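Local coordinates for sensor protein (PDB 2R8R) that probably acts as a membrane-bound, ATP-binding histidine kinase of a two-component system, of which this chain is the N-terminal KdpD sensor region, at residues 36-41 / 58-63. Numbering follows the deposited sequence.
Sequences RVMAGV and PQQPLL
Ala39 exchanges two backbone hydrogen bonds with the extended chain that runs beside it in nearly the same direction. Its N gives a proton to Pro58 O and its O takes one from Gln60 N, both bonds 2.9 Å long and nearly straight. Both belong to one residue and flank Gln59 opposite, the pattern of a single parallel bridge. Proline suits position 58, where its carbonyl is used and no N-H is called for; its ring lies against the peptide of the strand, CG 3.3 Å from Val37 O.

The strand 37-39 is an edge of the five-stranded parallel sheet of a P-loop NTPase-like domain, and its other side pairs with strand 87-90. The loop 58-63, on its way from helix 48-54 to the hairpin strand 63-67, thus occupies the remaining edge for about one residue.

Side-chain packing follows on both sides of the bridge. Selenomethionine Met38, its CG anti to the backbone N (chi1 -176°) and the chain bent beyond, folds its long flexible arm over the loop; SE lies against the Gln59-Gln60 peptide, 3.6 Å from Gln59 C, and packs on Pro58 CB. Gln60 crosses it obliquely: its CB meets Met38 CG, its amide OE1 comes 3.9 Å from Met38 CE, and the side chain also touches Ala79 and Leu80 of helix 77-83. The small methyl of Ala39 lies beside the bridge, its CB 4.0 Å from Gln59 CG.

At Gly40, where the chain turns a corner, direct pairing gives way to a water within hydrogen-bonding distance of Gly40 O and Gln60 O, which it can link. Leu62 crosses Val41 at about a right angle; its branched end brings CD2 3.3 Å from Gly40 O and 3.9 Å from Val41 CB, an apolar pair.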
ATOM      1  N   ARG A  36      18.289  -3.947   9.647  1.00 19.44           N
ATOM      2  CA  ARG A  36      18.500  -4.338   8.282  1.00 19.55           C
ATOM      3  C   ARG A  36      17.171  -4.230   7.522  1.00 18.36           C
ATOM      4  O   ARG A  36      16.355  -5.146   7.505  1.00 17.70           O
ATOM      5  CB  ARG A  36      19.093  -5.765   8.207  1.00 19.97           C
ATOM      6  CG  ARG A  36      20.548  -5.887   8.752  1.00 21.50           C
ATOM      7  CD  ARG A  36      21.018  -7.363   8.795  1.00 23.48           C
ATOM      8  NE  ARG A  36      20.261  -8.136   9.790  1.00 27.51           N
ATOM      9  CZ  ARG A  36      19.333  -9.064   9.533  1.00 27.10           C
ATOM     10  NH1 ARG A  36      19.039  -9.420   8.299  1.00 24.51           N
ATOM     11  NH2 ARG A  36      18.710  -9.662  10.548  1.00 30.42           N
ATOM     12  N   VAL A  37      16.991  -3.080   6.900  1.00 18.05           N
ATOM     13  CA  VAL A  37      15.791  -2.738   6.154  1.00 18.05           C
ATOM     14  C   VAL A  37      15.974  -3.014   4.664  1.00 18.13           C
ATOM     15  O   VAL A  37      17.030  -2.754   4.118  1.00 18.53           O
ATOM     16  CB  VAL A  37      15.430  -1.238   6.350  1.00 18.06           C
ATOM     17  CG1 VAL A  37      14.128  -0.869   5.581  1.00 17.61           C
ATOM     18  CG2 VAL A  37      15.312  -0.918   7.835  1.00 14.87           C
HETATM   19  N   MSE A  38      14.943  -3.559   4.035  1.00 17.88           N
HETATM   20  CA  MSE A  38      14.922  -3.801   2.612  1.00 18.42           C
HETATM   21  C   MSE A  38      13.564  -3.364   2.018  1.00 17.59           C
HETATM   22  O   MSE A  38      12.495  -3.665   2.554  1.00 17.01           O
HETATM   23  CB  MSE A  38      15.137  -5.266   2.332  1.00 19.31           C
HETATM   24  CG  MSE A  38      15.235  -5.599   0.864  1.00 25.21           C
HETATM   25 SE   MSE A  38      16.945  -5.054   0.080  0.80 35.31          SE
HETATM   26  CE  MSE A  38      17.897  -6.595   0.795  1.00 32.94           C
ATOM     27  N   ALA A  39      13.627  -2.612   0.936  1.00 16.70           N
ATOM     28  CA  ALA A  39      12.459  -2.279   0.151  1.00 16.49           C
ATOM     29  C   ALA A  39      12.178  -3.460  -0.768  1.00 16.31           C
ATOM     30  O   ALA A  39      13.026  -3.838  -1.579  1.00 16.10           O
ATOM     31  CB  ALA A  39      12.698  -0.979  -0.641  1.00 15.73           C
ATOM     32  N   GLY A  40      10.996  -4.058  -0.603  1.00 16.50           N
ATOM     33  CA  GLY A  40      10.545  -5.172  -1.450  1.00 16.20           C
ATOM     34  C   GLY A  40       9.784  -4.674  -2.657  1.00 16.67           C
ATOM     35  O   GLY A  40      10.120  -4.985  -3.804  1.00 17.09           O
ATOM     36  N   VAL A  41       8.753  -3.882  -2.395  1.00 16.98           N
ATOM     37  CA  VAL A  41       8.075  -3.130  -3.439  1.00 17.23           C
ATOM     38  C   VAL A  41       7.609  -1.795  -2.884  1.00 17.69           C
ATOM     39  O   VAL A  41       6.912  -1.748  -1.889  1.00 17.74           O
ATOM     40  CB  VAL A  41       6.902  -3.935  -4.121  1.00 17.75           C
ATOM     41  CG1 VAL A  41       5.995  -4.611  -3.110  1.00 14.17           C
ATOM     42  CG2 VAL A  41       6.156  -3.039  -5.162  1.00 15.03           C
ATOM     43  N   PRO A  58      18.176   0.242   1.216  1.00 21.89           N
ATOM     44  CA  PRO A  58      18.453  -0.895   0.366  1.00 21.76           C
ATOM     45  C   PRO A  58      17.182  -1.330  -0.375  1.00 22.48           C
ATOM     46  O   PRO A  58      16.063  -1.247   0.179  1.00 21.50           O
ATOM     47  CB  PRO A  58      18.898  -1.967   1.362  1.00 21.88           C
ATOM     48  CG  PRO A  58      19.402  -1.175   2.541  1.00 21.97           C
ATOM     49  CD  PRO A  58      18.466  -0.054   2.633  1.00 21.56           C
ATOM     50  N   GLN A  59      17.368  -1.803  -1.610  1.00 22.90           N
ATOM     51  CA  GLN A  59      16.251  -2.139  -2.487  1.00 23.28           C
ATOM     52  C   GLN A  59      16.447  -3.492  -3.131  1.00 23.20           C
ATOM     53  O   GLN A  59      17.549  -3.801  -3.603  1.00 23.10           O
ATOM     54  CB  GLN A  59      16.120  -1.073  -3.545  1.00 23.45           C
ATOM     55  CG  GLN A  59      15.654   0.276  -2.990  1.00 23.89           C
ATOM     56  CD  GLN A  59      15.872   1.370  -3.990  1.00 26.21           C
ATOM     57  OE1 GLN A  59      15.546   1.211  -5.148  1.00 26.90           O
ATOM     58  NE2 GLN A  59      16.417   2.480  -3.554  1.00 28.94           N
ATOM     59  N   GLN A  60      15.379  -4.303  -3.141  1.00 23.00           N
ATOM     60  CA  GLN A  60      15.426  -5.618  -3.775  1.00 22.33           C
ATOM     61  C   GLN A  60      14.887  -5.529  -5.196  1.00 22.29           C
ATOM     62  O   GLN A  60      13.728  -5.243  -5.373  1.00 21.69           O
ATOM     63  CB  GLN A  60      14.612  -6.597  -2.957  1.00 22.31           C
ATOM     64  CG  GLN A  60      14.634  -8.033  -3.448  1.00 22.15           C
ATOM     65  CD  GLN A  60      15.964  -8.718  -3.211  1.00 25.34           C
ATOM     66  OE1 GLN A  60      16.448  -8.797  -2.072  1.00 25.02           O
ATOM     67  NE2 GLN A  60      16.582  -9.224  -4.308  1.00 27.52           N
ATOM     68  N   PRO A  61      15.720  -5.761  -6.227  1.00 22.48           N
ATOM     69  CA  PRO A  61      15.145  -5.665  -7.573  1.00 23.30           C
ATOM     70  C   PRO A  61      13.804  -6.414  -7.766  1.00 24.14           C
ATOM     71  O   PRO A  61      13.620  -7.532  -7.308  1.00 24.27           O
ATOM     72  CB  PRO A  61      16.247  -6.234  -8.470  1.00 22.62           C
ATOM     73  CG  PRO A  61      17.484  -5.852  -7.770  1.00 22.78           C
ATOM     74  CD  PRO A  61      17.155  -6.046  -6.278  1.00 22.88           C
ATOM     75  N   LEU A  62      12.869  -5.777  -8.436  1.00 25.55           N
ATOM     76  CA  LEU A  62      11.609  -6.418  -8.780  1.00 26.29           C
ATOM     77  C   LEU A  62      11.783  -7.490  -9.863  1.00 27.64           C
ATOM     78  O   LEU A  62      12.746  -7.483 -10.646  1.00 26.97           O
ATOM     79  CB  LEU A  62      10.595  -5.365  -9.258  1.00 25.55           C
ATOM     80  CG  LEU A  62      10.259  -4.250  -8.264  1.00 25.57           C
ATOM     81  CD1 LEU A  62       9.553  -3.089  -9.015  1.00 24.37           C
ATOM     82  CD2 LEU A  62       9.423  -4.729  -7.031  1.00 20.41           C
ATOM     83  N   LEU A  63      10.818  -8.400  -9.913  1.00 29.56           N
ATOM     84  CA  LEU A  63      10.686  -9.312 -11.052  1.00 30.82           C
ATOM     85  C   LEU A  63       9.811  -8.684 -12.127  1.00 32.13           C
ATOM     86  O   LEU A  63       8.675  -8.320 -11.869  1.00 32.15           O
ATOM     87  CB  LEU A  63      10.055 -10.640 -10.612  1.00 31.10           C
ATOM     88  CG  LEU A  63      10.733 -11.485  -9.523  1.00 30.36           C
ATOM     89  CD1 LEU A  63       9.775 -12.559  -9.026  1.00 29.04           C
ATOM     90  CD2 LEU A  63      12.030 -12.088 -10.043  1.00 29.17           C
TER
HETATM   91  O   HOH W   1      11.641  -7.131  -4.707  1.00 21.95           O